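Local structure of alpha-amylase (Eisenia fetida, 6M4K) at residues 131-137 with 177-182; 144-150 with 162-167; 299-305 with 316-320; 343-347 with 380-386; 452-456 with 467-471. The protein probably catalyses the endohydrolysis of internal alpha-1,4-glucosidic linkages in starch and related glucans as a family 13 alpha-amylase that uses calcium and chloride. All coordinates share one frame; numbering follows the deposited sequence. Where two conformers were deposited one is given.

Interaction 1: residues 131-137 with 177-182; sequences VPYGPND and YVRDVE. With SO4 (sulfate ion), chain H.
Tyr133 and Tyr177 meet in a loop-on-helix contact: residues 131-137 belong to the long excursion between barrel strand 97-102 and helix 176-192, the place of domain B in family 13 amylases, and lie against the first turns of that helix. A single direct hydrogen bond crosses, from Tyr177 OH to Pro132 O at 2.7 Å and in the carbonyl plane. With CG anti to the backbone N (chi1 177°), the Tyr177 ring stands out from the helix to reach the loop backbone, and Val181 CG2 covers part of one ring face. Most of the rest is apolar. Tyr133 CD1 comes to the edge of the Tyr177 ring, 3.9 Å from CE2, while Tyr133 CE1 leans on Val178 CG2. Val131 CG1 sits over the centre of one face of the Tyr133 ring and touches Val181 CG1 at 3.6 Å. Asp137 OD1 passes Tyr177 CD2 at 3.4 Å, and its partner oxygen OD2 accepts from Gly134 N at 2.9 Å, bracing the turn that Asp137 N closes on Gly134 O. Arg179 points away from the loop, its NH1 and NH2 gripping O4 and O3 of a sulfate probably from the crystallisation liquor, while NH2 also pairs with Asp209. The buried Tyr133 hydroxyl is bonded to Tyr72 OH, so both tyrosines pack by their rings yet have their polar ends satisfied, one by a backbone carbonyl and one by another phenol.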
# COMPACT_ATOMS: atom_id res chain seq x y z
N VAL A 131 1.16 28.98 1.21
CA VAL A 131 1.09 28.51 -0.17
C VAL A 131 1.43 29.60 -1.21
O VAL A 131 2.41 29.45 -1.93
CB VAL A 131 -0.23 27.74 -0.45
CG1 VAL A 131 -0.33 27.38 -1.91
CG2 VAL A 131 -0.32 26.50 0.43
N PRO A 132 0.65 30.71 -1.27
CA PRO A 132 -0.59 31.06 -0.57
C PRO A 132 -1.85 30.60 -1.32
O PRO A 132 -1.88 30.61 -2.57
CB PRO A 132 -0.53 32.59 -0.53
CG PRO A 132 0.12 32.94 -1.83
CD PRO A 132 1.15 31.84 -2.09
N TYR A 133 -2.88 30.23 -0.56
CA TYR A 133 -4.23 30.02 -1.07
C TYR A 133 -5.18 30.91 -0.29
O TYR A 133 -4.99 31.14 0.91
CB TYR A 133 -4.71 28.59 -0.81
CG TYR A 133 -4.16 27.47 -1.68
CD1 TYR A 133 -4.01 27.60 -3.05
CD2 TYR A 133 -3.85 26.24 -1.10
CE1 TYR A 133 -3.55 26.54 -3.83
CE2 TYR A 133 -3.39 25.17 -1.86
CZ TYR A 133 -3.24 25.33 -3.22
OH TYR A 133 -2.80 24.28 -3.99
N GLY A 134 -6.24 31.36 -0.97
CA GLY A 134 -7.37 32.04 -0.35
C GLY A 134 -8.67 31.46 -0.86
O GLY A 134 -8.67 30.46 -1.58
N PRO A 135 -9.81 32.07 -0.50
CA PRO A 135 -11.12 31.52 -0.88
C PRO A 135 -11.31 31.26 -2.36
O PRO A 135 -12.02 30.30 -2.71
CB PRO A 135 -12.10 32.58 -0.37
CG PRO A 135 -11.41 33.14 0.83
CD PRO A 135 -9.94 33.18 0.46
N ASN A 136 -10.71 32.06 -3.25
CA ASN A 136 -10.90 31.86 -4.68
C ASN A 136 -10.30 30.55 -5.16
O ASN A 136 -10.60 30.10 -6.27
CB ASN A 136 -10.28 33.00 -5.49
CG ASN A 136 -10.96 34.32 -5.26
OD1 ASN A 136 -12.16 34.37 -4.99
ND2 ASN A 136 -10.20 35.41 -5.35
N ASP A 137 -9.45 29.93 -4.36
CA ASP A 137 -8.78 28.70 -4.73
C ASP A 137 -9.54 27.46 -4.30
O ASP A 137 -9.05 26.34 -4.54
CB ASP A 137 -7.37 28.70 -4.14
CG ASP A 137 -6.57 29.88 -4.62
OD1 ASP A 137 -6.56 30.10 -5.86
OD2 ASP A 137 -5.98 30.60 -3.79
N TYR A 177 -4.19 28.40 -11.20
CA TYR A 177 -3.27 28.66 -10.11
C TYR A 177 -3.08 27.43 -9.23
O TYR A 177 -1.95 27.09 -8.86
CB TYR A 177 -3.76 29.84 -9.29
CG TYR A 177 -2.90 30.13 -8.10
CD1 TYR A 177 -1.68 30.76 -8.25
CD2 TYR A 177 -3.29 29.76 -6.82
CE1 TYR A 177 -0.87 31.03 -7.17
CE2 TYR A 177 -2.49 30.01 -5.73
CZ TYR A 177 -1.28 30.65 -5.91
OH TYR A 177 -0.48 30.92 -4.82
N VAL A 178 -4.17 26.74 -8.88
CA VAL A 178 -4.06 25.53 -8.06
C VAL A 178 -3.25 24.47 -8.79
O VAL A 178 -2.36 23.84 -8.21
CB VAL A 178 -5.46 25.03 -7.66
CG1 VAL A 178 -5.37 23.67 -6.98
CG2 VAL A 178 -6.14 26.05 -6.73
N ARG A 179 -3.51 24.29 -10.09
CA ARG A 179 -2.75 23.31 -10.87
C ARG A 179 -1.27 23.65 -10.88
O ARG A 179 -0.42 22.75 -10.75
CB ARG A 179 -3.29 23.25 -12.29
CG ARG A 179 -4.72 22.78 -12.37
CD ARG A 179 -5.31 23.00 -13.75
NE ARG A 179 -6.60 22.32 -13.90
CZ ARG A 179 -7.25 22.24 -15.05
NH1 ARG A 179 -6.74 22.79 -16.14
NH2 ARG A 179 -8.41 21.59 -15.11
N ASP A 180 -0.94 24.93 -11.04
CA ASP A 180 0.46 25.35 -11.07
C ASP A 180 1.13 25.12 -9.72
O ASP A 180 2.28 24.65 -9.66
CB ASP A 180 0.56 26.83 -11.44
CG ASP A 180 0.28 27.10 -12.91
OD1 ASP A 180 0.25 26.16 -13.72
OD2 ASP A 180 0.11 28.29 -13.24
N VAL A 181 0.44 25.47 -8.64
CA VAL A 181 1.00 25.33 -7.30
C VAL A 181 1.25 23.87 -6.96
O VAL A 181 2.30 23.50 -6.42
CB VAL A 181 0.07 26.00 -6.27
CG1 VAL A 181 0.38 25.52 -4.87
CG2 VAL A 181 0.21 27.52 -6.36
N GLU A 182 0.27 23.01 -7.26
CA GLU A 182 0.42 21.60 -6.92
C GLU A 182 1.49 20.93 -7.78
O GLU A 182 2.26 20.11 -7.28
CB GLU A 182 -0.94 20.91 -7.00
CG GLU A 182 -1.87 21.44 -5.91
CD GLU A 182 -3.16 20.67 -5.75
OE1 GLU A 182 -3.68 20.18 -6.77
OE2 GLU A 182 -3.64 20.57 -4.60
S SO4 H . -9.26 21.92 -18.71
O1 SO4 H . -10.15 22.36 -19.78
O2 SO4 H . -8.90 20.52 -18.92
O3 SO4 H . -9.93 22.06 -17.43
O4 SO4 H . -8.04 22.73 -18.72

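Interaction 2: residues 144-150 with 162-167; sequences CSTSDGE and NCRLSG
Cys144 and Cys163 supply the covalent link, a disulfide of 2.1 Å between their SG atoms with a chi3 of 105°. A chi1 of 175° swings Cys144 SG away from the backbone N and onto Cys163 SG, which Thr146 OG1 approaches to 4.0 Å. Among backbone atoms, Arg164 N donates to Gly149 O at 3.0 Å, and this bond and the one between Arg164 and Ile151 flank Glu150 to make an isolated Glu150-Arg164 bridge, accompanied by a CA-H...O contact from Glu150 CA to Arg164 O. Side chains brace the turn that presents this bridge: Thr146 OG1 donates to a lone pair of Glu150 O at 2.8 Å, and Asp148 OD1 takes Glu150 N from above its carboxylate plane in an Asx turn. Van der Waals contact adds Glu150 CD, 3.4 Å from Gly167 N, and the aliphatic part of Arg164 running beside Gly149 O. A water joins Arg164 NH1 to Asp148 O. Residues 144-150 lie in the loop ahead of helix 157-162, and 162-167 starts on its last residue and runs on as a loop; the disulfide thus ties the residue just after the helix to the loop before it, beside the calcium ligand Arg161. Helix 176-192 follows.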
# COMPACT_ATOMS: atom_id res chain seq x y z
N CYS A 144 -21.12 23.61 -4.48
CA CYS A 144 -21.65 22.53 -3.67
C CYS A 144 -22.93 23.03 -3.02
O CYS A 144 -22.93 24.08 -2.38
CB CYS A 144 -20.63 22.13 -2.60
SG CYS A 144 -21.24 20.90 -1.44
N SER A 145 -24.01 22.27 -3.17
CA SER A 145 -25.32 22.69 -2.69
C SER A 145 -25.81 21.92 -1.48
O SER A 145 -26.98 22.07 -1.09
CB SER A 145 -26.35 22.63 -3.82
OG SER A 145 -26.51 21.31 -4.30
N THR A 146 -24.98 21.08 -0.87
CA THR A 146 -25.42 20.37 0.32
C THR A 146 -25.53 21.32 1.51
O THR A 146 -24.84 22.34 1.58
CB THR A 146 -24.48 19.21 0.65
OG1 THR A 146 -23.17 19.71 0.90
CG2 THR A 146 -24.44 18.22 -0.49
N SER A 147 -26.40 20.97 2.45
CA SER A 147 -26.73 21.89 3.54
C SER A 147 -25.53 22.17 4.43
O SER A 147 -25.38 23.28 4.94
CB SER A 147 -27.91 21.36 4.35
OG SER A 147 -27.53 20.23 5.11
N ASP A 148 -24.67 21.17 4.64
CA ASP A 148 -23.48 21.35 5.46
C ASP A 148 -22.21 21.52 4.64
O ASP A 148 -21.13 21.63 5.22
CB ASP A 148 -23.32 20.20 6.45
CG ASP A 148 -23.27 18.84 5.76
OD1 ASP A 148 -23.26 18.79 4.51
OD2 ASP A 148 -23.23 17.83 6.49
N GLY A 149 -22.31 21.53 3.31
CA GLY A 149 -21.14 21.62 2.46
C GLY A 149 -20.35 20.34 2.32
O GLY A 149 -19.29 20.36 1.67
N GLU A 150 -20.81 19.24 2.89
CA GLU A 150 -20.08 17.99 2.84
C GLU A 150 -20.72 17.03 1.85
O GLU A 150 -21.79 17.27 1.29
CB GLU A 150 -19.98 17.38 4.24
CG GLU A 150 -19.32 18.34 5.23
CD GLU A 150 -19.00 17.71 6.58
OE1 GLU A 150 -19.14 16.48 6.72
OE2 GLU A 150 -18.60 18.47 7.49
N ASN A 162 -16.87 18.03 -5.78
CA ASN A 162 -16.87 19.45 -5.48
C ASN A 162 -17.28 19.80 -4.06
O ASN A 162 -17.08 20.95 -3.65
CB ASN A 162 -17.72 20.22 -6.50
CG ASN A 162 -17.12 20.20 -7.89
OD1 ASN A 162 -15.98 19.79 -8.08
ND2 ASN A 162 -17.89 20.66 -8.87
N CYS A 163 -17.86 18.88 -3.31
CA CYS A 163 -18.17 19.10 -1.91
C CYS A 163 -17.01 18.63 -1.03
O CYS A 163 -16.02 18.08 -1.51
CB CYS A 163 -19.49 18.44 -1.52
SG CYS A 163 -20.94 19.11 -2.40
N ARG A 164 -17.12 18.86 0.28
CA ARG A 164 -16.02 18.60 1.19
C ARG A 164 -16.09 17.19 1.75
O ARG A 164 -17.11 16.78 2.30
CB ARG A 164 -16.05 19.60 2.35
CG ARG A 164 -15.86 21.03 1.92
CD ARG A 164 -16.28 21.95 3.05
NE ARG A 164 -16.08 23.35 2.71
CZ ARG A 164 -16.52 24.35 3.46
NH1 ARG A 164 -17.17 24.08 4.58
NH2 ARG A 164 -16.31 25.60 3.09
N LEU A 165 -14.98 16.47 1.64
CA LEU A 165 -14.89 15.16 2.28
C LEU A 165 -14.74 15.38 3.78
O LEU A 165 -13.70 15.85 4.24
CB LEU A 165 -13.67 14.43 1.74
CG LEU A 165 -13.36 13.10 2.44
CD1 LEU A 165 -14.53 12.13 2.31
CD2 LEU A 165 -12.09 12.51 1.87
N SER A 166 -15.79 15.07 4.53
CA SER A 166 -15.79 15.21 5.99
C SER A 166 -15.33 16.59 6.44
O SER A 166 -14.65 16.74 7.45
CB SER A 166 -14.96 14.11 6.65
OG SER A 166 -15.49 12.83 6.36
N GLY A 167 -15.69 17.61 5.67
CA GLY A 167 -15.37 18.99 6.01
C GLY A 167 -14.02 19.49 5.55
O GLY A 167 -13.71 20.67 5.76
O HOH W 1 -18.22 21.62 5.72

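Interaction 3: residues 299-305 with 316-320; sequences IDNHDNQ and ILTFF
Ile316 packs on Asn304, their side chains crossing at about a right angle with Ile316 CG2 3.6 Å from Asn304 OD1. The same methyl touches Asp300 CB, Ile299 CG2 lies beside Leu317, and Thr318 CG2 packs on Gln305 CB at 3.6 Å. No direct hydrogen bond crosses; three waters do the work, linking Ile299 O with Leu317 N, Asp300 OD2 with Phe319 N, and Gln305 O with Thr318 OG1. Within 299-305, Asn304 CG sits between the backbone N and the carbonyl carbon (chi1 69°), where OD1 accepts from Asn301 N at 2.9 Å; Asn304 N donates to Asn301 OD1, and Gln305 NE2 bonds Asp300 OD2 and Ser345 OG. Replacing Asn304 by alanine would probably leave Asn301 N without this acceptor and open a gap beside Ile316. Leu317 O is buried with no polar partner. Both segments follow barrel strand 295-297 and precede helix 322-334; Asp300 reaches Tyr325 on that helix, Ile316 touches helix 259-270, and Met343 of strand 339-344 touches Asp300 and Gln305.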
# COMPACT_ATOMS: atom_id res chain seq x y z
N ILE A 299 -3.24 -6.08 0.76
CA ILE A 299 -4.21 -6.73 1.65
C ILE A 299 -4.93 -5.69 2.51
O ILE A 299 -6.16 -5.75 2.67
CB ILE A 299 -3.52 -7.82 2.49
CG1 ILE A 299 -2.93 -8.89 1.56
CG2 ILE A 299 -4.50 -8.44 3.50
CD1 ILE A 299 -3.91 -9.49 0.55
N ASP A 300 -4.17 -4.75 3.09
CA ASP A 300 -4.75 -3.69 3.90
C ASP A 300 -3.95 -2.41 3.67
O ASP A 300 -2.83 -2.45 3.15
CB ASP A 300 -4.85 -4.05 5.41
CG ASP A 300 -3.50 -4.19 6.10
OD1 ASP A 300 -2.49 -4.55 5.45
OD2 ASP A 300 -3.45 -3.97 7.34
N ASN A 301 -4.54 -1.28 4.06
CA ASN A 301 -3.84 0.00 4.08
C ASN A 301 -4.09 0.67 5.44
O ASN A 301 -4.74 0.11 6.33
CB ASN A 301 -4.20 0.89 2.88
CG ASN A 301 -5.56 1.56 3.01
OD1 ASN A 301 -6.35 1.23 3.89
ND2 ASN A 301 -5.83 2.52 2.12
N HIS A 302 -3.57 1.89 5.58
CA HIS A 302 -3.62 2.55 6.89
C HIS A 302 -5.04 2.91 7.28
O HIS A 302 -5.36 2.96 8.48
CB HIS A 302 -2.70 3.77 6.87
CG HIS A 302 -3.14 4.85 5.93
ND1 HIS A 302 -2.83 4.85 4.59
CD2 HIS A 302 -3.87 5.97 6.15
CE1 HIS A 302 -3.35 5.92 4.02
NE2 HIS A 302 -3.99 6.61 4.94
N ASP A 303 -5.91 3.15 6.31
CA ASP A 303 -7.30 3.52 6.58
C ASP A 303 -8.13 2.30 6.94
O ASP A 303 -8.83 2.30 7.96
CB ASP A 303 -7.96 4.12 5.34
CG ASP A 303 -7.54 5.53 5.07
OD1 ASP A 303 -7.37 6.31 6.03
OD2 ASP A 303 -7.42 5.86 3.87
N ASN A 304 -8.09 1.27 6.11
CA ASN A 304 -8.99 0.15 6.34
C ASN A 304 -8.51 -0.81 7.41
O ASN A 304 -9.33 -1.56 7.94
CB ASN A 304 -9.44 -0.52 5.02
CG ASN A 304 -8.32 -1.26 4.30
OD1 ASN A 304 -7.30 -1.61 4.89
ND2 ASN A 304 -8.56 -1.56 3.02
N GLN A 305 -7.24 -0.76 7.82
CA GLN A 305 -6.87 -1.51 9.02
C GLN A 305 -7.46 -0.88 10.28
O GLN A 305 -7.41 -1.51 11.35
CB GLN A 305 -5.35 -1.71 9.15
CG GLN A 305 -4.57 -0.45 9.50
CD GLN A 305 -3.07 -0.66 9.75
OE1 GLN A 305 -2.42 0.24 10.31
NE2 GLN A 305 -2.52 -1.81 9.36
N ILE A 316 -11.51 -7.00 6.00
CA ILE A 316 -10.09 -6.73 5.79
C ILE A 316 -9.25 -7.51 6.79
O ILE A 316 -9.58 -7.60 7.98
CB ILE A 316 -9.83 -5.21 5.88
CG1 ILE A 316 -10.61 -4.46 4.79
CG2 ILE A 316 -8.34 -4.91 5.78
CD1 ILE A 316 -10.30 -4.92 3.36
N LEU A 317 -8.14 -8.07 6.32
CA LEU A 317 -7.18 -8.74 7.18
C LEU A 317 -6.01 -7.82 7.49
O LEU A 317 -5.55 -7.06 6.62
CB LEU A 317 -6.69 -10.04 6.54
CG LEU A 317 -7.74 -11.14 6.48
CD1 LEU A 317 -7.30 -12.27 5.55
CD2 LEU A 317 -8.01 -11.67 7.90
N THR A 318 -5.54 -7.87 8.74
CA THR A 318 -4.50 -6.98 9.23
C THR A 318 -3.61 -7.78 10.16
O THR A 318 -3.85 -8.95 10.44
CB THR A 318 -5.09 -5.81 10.02
OG1 THR A 318 -5.56 -6.30 11.29
CG2 THR A 318 -6.26 -5.19 9.29
N PHE A 319 -2.57 -7.12 10.68
CA PHE A 319 -1.67 -7.79 11.62
C PHE A 319 -2.38 -8.27 12.88
O PHE A 319 -1.85 -9.14 13.59
CB PHE A 319 -0.47 -6.89 11.98
CG PHE A 319 -0.84 -5.68 12.81
CD1 PHE A 319 -0.83 -5.76 14.20
CD2 PHE A 319 -1.15 -4.48 12.22
CE1 PHE A 319 -1.15 -4.67 14.97
CE2 PHE A 319 -1.46 -3.37 12.99
CZ PHE A 319 -1.46 -3.47 14.38
N PHE A 320 -3.58 -7.74 13.18
CA PHE A 320 -4.35 -8.26 14.31
C PHE A 320 -4.88 -9.67 14.05
O PHE A 320 -5.23 -10.37 15.00
CB PHE A 320 -5.50 -7.30 14.65
CG PHE A 320 -5.07 -6.09 15.44
CD1 PHE A 320 -4.74 -6.20 16.78
CD2 PHE A 320 -5.04 -4.83 14.85
CE1 PHE A 320 -4.36 -5.08 17.51
CE2 PHE A 320 -4.66 -3.72 15.57
CZ PHE A 320 -4.33 -3.84 16.90
O HOH W 2 -7.82 -7.96 3.44
O HOH W 3 -1.60 -4.97 9.06
O HOH W 4 -7.39 -4.11 12.47

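Interaction 4: residues 343-347 with 380-386; sequences MSSYN and GEWICEH
The eighth barrel strand, 339-344, runs out into an antiparallel pairing with the loop 380-386, in which Tyr346 faces Trp382 as a non-hydrogen-bonded pair. The backbone bonds lie on either side of that pair: Ile383 N donates to Ser345 O at 2.9 Å, and Asn347 N to Glu381 O at 2.8 Å. Asn347 then repeats the grip with its side chain, ND2 reaching Gly380 O at 3.0 Å, the acceptor lying in the plane of the amide. Tyr346 CB meets Trp382 CE3 obliquely, and Ile383 CD1 packs on Asn347 CB. Farther along, Glu385 clamps Ser345 with both oxygens: OE1 takes Ser345 N at 2.8 Å, and OE2 receives Ser345 OG at 2.6 Å through its syn lone pair. The Glu385 chain bends at chi2 (94°), bringing the carboxylate to Ser345, and two donors on one residue hold it from turning. Ser344 OG and His386 ND1 share a hydrogen bond of 2.8 Å lying near the imidazole plane, and His386 NE2 is held in turn by Glu33. A water joins Ser344 OG, Ser345 O and Cys384 N, while the Cys384-Cys377 disulfide ties the loop to its own preceding stretch. The strand, its loop and helix 389-401 form the eighth beta-alpha unit of the TIM barrel, and these bonds hold the loop to the strand end.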
# COMPACT_ATOMS: atom_id res chain seq x y z
N MET A 343 1.66 -3.33 3.53
CA MET A 343 1.56 -2.40 4.64
C MET A 343 2.63 -2.71 5.68
O MET A 343 3.00 -3.87 5.90
CB MET A 343 0.17 -2.58 5.28
CG MET A 343 -0.11 -1.68 6.48
SD MET A 343 -0.04 0.04 5.97
CE MET A 343 -0.17 0.82 7.58
N SER A 344 3.14 -1.67 6.32
CA SER A 344 4.00 -1.82 7.49
C SER A 344 3.47 -0.89 8.58
O SER A 344 3.41 0.33 8.39
CB SER A 344 5.47 -1.51 7.17
OG SER A 344 6.31 -2.04 8.19
N SER A 345 3.07 -1.49 9.70
CA SER A 345 2.19 -0.84 10.66
C SER A 345 2.86 -0.56 12.00
O SER A 345 3.92 -1.11 12.33
CB SER A 345 0.98 -1.73 10.95
OG SER A 345 0.37 -2.16 9.75
N TYR A 346 2.17 0.25 12.80
CA TYR A 346 2.45 0.34 14.22
C TYR A 346 1.24 -0.15 15.02
O TYR A 346 0.11 -0.14 14.55
CB TYR A 346 2.84 1.76 14.63
CG TYR A 346 1.81 2.86 14.38
CD1 TYR A 346 0.74 3.02 15.25
CD2 TYR A 346 1.93 3.75 13.31
CE1 TYR A 346 -0.19 4.02 15.06
CE2 TYR A 346 1.01 4.76 13.12
CZ TYR A 346 -0.05 4.90 14.00
OH TYR A 346 -0.95 5.92 13.81
N ASN A 347 1.52 -0.57 16.25
CA ASN A 347 0.47 -1.01 17.16
C ASN A 347 -0.21 0.19 17.81
O ASN A 347 0.39 1.24 18.01
CB ASN A 347 1.10 -1.90 18.24
CG ASN A 347 0.10 -2.84 18.89
OD1 ASN A 347 -1.06 -2.91 18.51
ND2 ASN A 347 0.58 -3.59 19.88
N GLY A 380 6.56 -4.72 20.11
CA GLY A 380 5.20 -4.48 20.53
C GLY A 380 4.63 -3.15 20.10
O GLY A 380 3.44 -2.90 20.30
N GLU A 381 5.46 -2.27 19.55
CA GLU A 381 5.02 -0.97 19.06
C GLU A 381 5.11 -0.85 17.55
O GLU A 381 4.18 -0.34 16.93
CB GLU A 381 5.82 0.16 19.72
CG GLU A 381 5.76 0.10 21.25
CD GLU A 381 6.67 1.12 21.90
OE1 GLU A 381 6.48 2.32 21.67
OE2 GLU A 381 7.56 0.70 22.67
N TRP A 382 6.22 -1.29 16.96
CA TRP A 382 6.36 -1.32 15.51
C TRP A 382 6.17 -2.76 15.03
O TRP A 382 6.87 -3.67 15.47
CB TRP A 382 7.74 -0.80 15.11
CG TRP A 382 7.96 0.62 15.55
CD1 TRP A 382 8.59 1.04 16.70
CD2 TRP A 382 7.54 1.81 14.86
NE1 TRP A 382 8.60 2.41 16.75
CE2 TRP A 382 7.96 2.91 15.64
CE3 TRP A 382 6.86 2.06 13.66
CZ2 TRP A 382 7.73 4.23 15.26
CZ3 TRP A 382 6.63 3.38 13.28
CH2 TRP A 382 7.06 4.45 14.07
N ILE A 383 5.21 -2.95 14.12
CA ILE A 383 4.85 -4.30 13.68
C ILE A 383 5.85 -4.84 12.66
O ILE A 383 6.22 -6.02 12.70
CB ILE A 383 3.41 -4.32 13.14
CG1 ILE A 383 2.44 -3.73 14.18
CG2 ILE A 383 3.00 -5.73 12.70
CD1 ILE A 383 2.45 -4.45 15.55
N CYS A 384 6.27 -3.99 11.71
CA CYS A 384 7.27 -4.34 10.70
C CYS A 384 6.91 -5.60 9.90
O CYS A 384 7.73 -6.50 9.75
CB CYS A 384 8.66 -4.47 11.31
SG CYS A 384 9.28 -2.96 12.04
N GLU A 385 5.68 -5.63 9.37
CA GLU A 385 5.24 -6.78 8.58
C GLU A 385 6.22 -7.12 7.46
O GLU A 385 6.39 -8.29 7.11
CB GLU A 385 3.87 -6.49 7.94
CG GLU A 385 2.70 -6.39 8.92
CD GLU A 385 2.40 -4.98 9.35
OE1 GLU A 385 3.34 -4.23 9.70
OE2 GLU A 385 1.21 -4.61 9.35
N HIS A 386 6.84 -6.11 6.85
CA HIS A 386 7.74 -6.36 5.73
C HIS A 386 8.99 -7.11 6.16
O HIS A 386 9.66 -7.71 5.31
CB HIS A 386 8.12 -5.03 5.07
CG HIS A 386 8.96 -4.16 5.94
ND1 HIS A 386 8.45 -3.47 7.03
CD2 HIS A 386 10.28 -3.88 5.91
CE1 HIS A 386 9.43 -2.80 7.61
NE2 HIS A 386 10.55 -3.03 6.95
O HOH W 5 6.33 -1.06 10.91

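Interaction 5: residues 452-456 with 467-471; sequences VISCD and GACRA
Ser454 OG lies against the Arg470 side chain, 3.4 Å from Arg470 CG, and is close enough to the backbone to accept Arg470 N at 3.0 Å with a donor angle of 158°. Its chi1 of 63° sets OG between the backbone N and the carbonyl carbon, where it meets Arg470 N, and the same hydroxyl is also bonded to Asp451 OD2, so two groups fix it. Ser454 CB meanwhile rests on Ala468 O at 3.4 Å. With an alanine in place of Ser454, Arg470 N would probably lose its acceptor and Asp451 its hydroxyl partner. The Arg470 chain runs extended from CG to NE, and its NH2 finishes on Asn490 O. Next door comes the covalent link, Cys455 SG to Cys469 SG at 2.0 Å. The disulfide chi3 of 90° is the relaxed value for such a bond. Cys469 CA adds a CA-H...O contact to Ser454 O at 3.5 Å, and a water bridges that carbonyl to Ala468 N. Cys462, which a structure of this protein pairs with Cys450, touches both half-cystines. The whole is a disulfide-closed loop between strands 447-449 and 473-475 of the C-terminal all-beta domain, packed beside helix 389-401 of the catalytic barrel.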
# COMPACT_ATOMS: atom_id res chain seq x y z
N VAL A 452 10.04 -22.24 2.42
CA VAL A 452 10.51 -20.90 2.75
C VAL A 452 9.56 -20.15 3.66
O VAL A 452 9.91 -19.07 4.16
CB VAL A 452 10.89 -20.07 1.51
CG1 VAL A 452 11.98 -20.77 0.73
CG2 VAL A 452 9.67 -19.80 0.63
N ILE A 453 8.37 -20.70 3.92
CA ILE A 453 7.50 -20.10 4.92
C ILE A 453 8.09 -20.30 6.32
O ILE A 453 8.08 -19.38 7.14
CB ILE A 453 6.07 -20.66 4.82
CG1 ILE A 453 5.47 -20.39 3.44
CG2 ILE A 453 5.18 -20.09 5.93
CD1 ILE A 453 5.31 -18.92 3.12
N SER A 454 8.60 -21.51 6.60
CA SER A 454 9.11 -21.86 7.92
C SER A 454 10.63 -21.84 8.02
O SER A 454 11.16 -21.73 9.14
CB SER A 454 8.60 -23.25 8.33
OG SER A 454 9.07 -24.27 7.48
N CYS A 455 11.34 -21.92 6.90
CA CYS A 455 12.80 -22.02 6.89
C CYS A 455 13.40 -20.75 6.31
O CYS A 455 12.73 -19.96 5.64
CB CYS A 455 13.25 -23.23 6.08
SG CYS A 455 12.43 -24.78 6.56
N ASP A 456 14.70 -20.58 6.56
CA ASP A 456 15.38 -19.37 6.11
C ASP A 456 15.79 -19.45 4.65
O ASP A 456 15.75 -18.44 3.94
CB ASP A 456 16.63 -19.13 6.97
CG ASP A 456 16.29 -18.93 8.42
OD1 ASP A 456 15.31 -18.21 8.73
OD2 ASP A 456 17.01 -19.50 9.27
N GLY A 467 12.68 -21.58 14.34
CA GLY A 467 12.47 -22.66 15.27
C GLY A 467 11.51 -23.74 14.81
O GLY A 467 11.44 -24.79 15.45
N ALA A 468 10.76 -23.51 13.73
CA ALA A 468 9.77 -24.46 13.27
C ALA A 468 9.97 -24.82 11.80
O ALA A 468 9.01 -25.18 11.11
CB ALA A 468 8.35 -23.94 13.51
N CYS A 469 11.21 -24.75 11.31
CA CYS A 469 11.48 -25.10 9.92
C CYS A 469 11.07 -26.54 9.66
O CYS A 469 11.48 -27.46 10.38
CB CYS A 469 12.97 -24.89 9.62
SG CYS A 469 13.60 -25.55 8.04
N ARG A 470 10.24 -26.73 8.64
CA ARG A 470 9.65 -28.03 8.35
C ARG A 470 10.67 -28.95 7.68
O ARG A 470 11.72 -28.52 7.19
CB ARG A 470 8.43 -27.88 7.43
CG ARG A 470 7.27 -27.12 8.06
CD ARG A 470 6.05 -27.11 7.15
NE ARG A 470 5.04 -26.16 7.63
CZ ARG A 470 4.16 -26.42 8.59
NH1 ARG A 470 4.15 -27.60 9.19
NH2 ARG A 470 3.28 -25.49 8.95
N ALA A 471 10.33 -30.23 7.66
CA ALA A 471 11.14 -31.22 6.97
C ALA A 471 11.28 -30.87 5.49
O ALA A 471 10.40 -30.25 4.88
CB ALA A 471 10.52 -32.61 7.10
O HOH W 6 10.25 -21.43 11.84

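Overall arrangement
Interactions 3 and 4 form the buried centre, about 11 Å apart between centres: the loop after the seventh barrel strand and the end of the eighth meet directly through Gln305 and Ser345, and Met343 and Phe319 pack across the same seam. Interaction 3 is crossed by water bridges, interaction 4 mainly by direct hydrogen bonds. Interactions 1 and 2 belong to the periphery, 2 being nested along the chain inside the loop that 1 closes; aromatic packing marks the first, a disulfide and a lone backbone bridge the second. Interaction 5 stands in the C-terminal domain, about 55 Å between centres from interaction 1, and resembles interaction 2 in joining irregular segments covalently.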